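Local coordinates for protein transcriptional regulator ZitR (Lactococcus lactis subsp. cremoris, PDB 6FI9) that represses transcription of the zit zinc-uptake operon in the presence of zinc, binding as a homodimer to palindromic operator sites in the promoter, at residues A[8-11]-A[12-15]. The protein carries 3 engineered substitutions. Residues are numbered along the deposited sequence; the frame is centred on the assembly and turned at random.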
loop_
_atom_site.group_PDB
_atom_site.type_symbol
_atom_site.label_atom_id
_atom_site.label_comp_id
_atom_site.label_asym_id
_atom_site.label_seq_id
_atom_site.Cartn_x
_atom_site.Cartn_y
_atom_site.Cartn_z
ATOM N N GLN A 8 -5.595 -12.327 2.546
ATOM C CA GLN A 8 -5.389 -12.448 1.100
ATOM C C GLN A 8 -5.727 -11.131 0.409
ATOM O O GLN A 8 -4.926 -10.632 -0.381
ATOM C CB GLN A 8 -6.276 -13.563 0.515
ATOM C CG GLN A 8 -5.698 -14.980 0.531
ATOM C CD GLN A 8 -6.749 -16.031 0.154
ATOM O OE1 GLN A 8 -6.950 -17.031 0.864
ATOM N NE2 GLN A 8 -7.460 -15.833 -0.964
ATOM N N PHE A 9 -6.911 -10.574 0.717
ATOM C CA PHE A 9 -7.412 -9.341 0.129
ATOM C C PHE A 9 -6.495 -8.159 0.366
ATOM O O PHE A 9 -6.234 -7.410 -0.577
ATOM C CB PHE A 9 -8.831 -9.045 0.615
ATOM C CG PHE A 9 -9.285 -7.625 0.400
ATOM C CD1 PHE A 9 -9.538 -7.143 -0.883
ATOM C CD2 PHE A 9 -9.469 -6.769 1.481
ATOM C CE1 PHE A 9 -9.960 -5.827 -1.083
ATOM C CE2 PHE A 9 -9.894 -5.456 1.280
ATOM C CZ PHE A 9 -10.147 -4.998 -0.002
ATOM N N LEU A 10 -6.009 -7.992 1.620
ATOM C CA LEU A 10 -5.092 -6.915 1.995
ATOM C C LEU A 10 -3.741 -7.098 1.332
ATOM O O LEU A 10 -3.118 -6.112 0.943
ATOM C CB LEU A 10 -4.959 -6.795 3.513
ATOM C CG LEU A 10 -6.195 -6.236 4.237
ATOM C CD1 LEU A 10 -6.172 -6.566 5.680
ATOM C CD2 LEU A 10 -6.321 -4.744 4.069
ATOM N N GLY A 11 -3.344 -8.361 1.148
ATOM C CA GLY A 11 -2.107 -8.747 0.476
ATOM C C GLY A 11 -2.097 -8.389 -1.001
ATOM O O GLY A 11 -1.048 -8.022 -1.545
ATOM N N ALA A 12 -3.274 -8.486 -1.658
ATOM C CA ALA A 12 -3.443 -8.149 -3.065
ATOM C C ALA A 12 -3.291 -6.648 -3.280
ATOM O O ALA A 12 -2.748 -6.245 -4.309
ATOM C CB ALA A 12 -4.797 -8.603 -3.550
ATOM N N ILE A 13 -3.753 -5.824 -2.307
ATOM C CA ILE A 13 -3.645 -4.359 -2.339
ATOM C C ILE A 13 -2.169 -3.975 -2.177
ATOM O O ILE A 13 -1.690 -3.081 -2.885
ATOM C CB ILE A 13 -4.549 -3.693 -1.268
ATOM C CG1 ILE A 13 -6.008 -4.106 -1.432
ATOM C CG2 ILE A 13 -4.436 -2.176 -1.303
ATOM C CD1 ILE A 13 -6.773 -4.078 -0.146
ATOM N N MET A 14 -1.450 -4.679 -1.268
ATOM C CA MET A 14 -0.025 -4.478 -1.000
ATOM C C MET A 14 0.799 -4.588 -2.279
ATOM O O MET A 14 1.585 -3.685 -2.575
ATOM C CB MET A 14 0.500 -5.468 0.064
ATOM C CG MET A 14 0.046 -5.185 1.470
ATOM S SD MET A 14 0.623 -3.608 2.121
ATOM C CE MET A 14 -0.737 -2.542 1.584
ATOM N N GLN A 15 0.593 -5.678 -3.041
ATOM C CA GLN A 15 1.285 -5.929 -4.297
ATOM C C GLN A 15 0.931 -4.852 -5.322
ATOM O O GLN A 15 1.833 -4.310 -5.963
ATOM C CB GLN A 15 0.942 -7.329 -4.840
ATOM C CG GLN A 15 1.715 -8.462 -4.175
ATOM C CD GLN A 15 1.477 -9.793 -4.852
ATOM O OE1 GLN A 15 1.833 -10.017 -6.021
ATOM N NE2 GLN A 15 0.876 -10.717 -4.121
#
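Ile13 lays its CD1 methyl over one face of the Phe9 ring, one helical turn back along helix 2-16. CD1 stands 3.7 Å from the ring centroid, a CH-pi contact tilted 20° off the ring normal. The methyl is displaced toward the rim at CZ, where CD1 of Ile13 and CZ of Phe9 are 3.5 Å apart. Two torsions bring the groups together: CG of Phe9 lies anti to the backbone N (chi1 163°), while CG1 of Ile13 sits beside its own N (chi1 -57°) and carries CD1 back toward the N-terminal end of the helix. On the flank of this pair, CD2 of Leu10 approaches CD1 of Ile13 more loosely, at 4.3 Å.

The backbone beneath sets this spacing. Ala12 N donates to Gln8 O at 3.0 Å, and the same i to i+4 pattern joins Met14 N to Leu10 O and Gln15 N to Gly11 O. The bond from Ile13 N to Phe9 O is weak, and CG1 and CD1 of Ile13 also pack against that carbonyl oxygen, which takes a second weak bond from Ala12 N. Gln8 and Gln15 lie on the exposed side of the helix.

Around this turn, Ile13 also touches Ile23, and Leu10 rests on Phe143. The second subunit adds Leu139 against Phe9, Tyr117 against Leu10, Thr140 against Ala12 and Ala17 against Met14, which places this helix in the dimer interface of the MarR-type fold. The contact between Phe9 and Ile13 is apolar, a methyl over a ring face, consistent with a hydrophobic helix face packed against the partner chain.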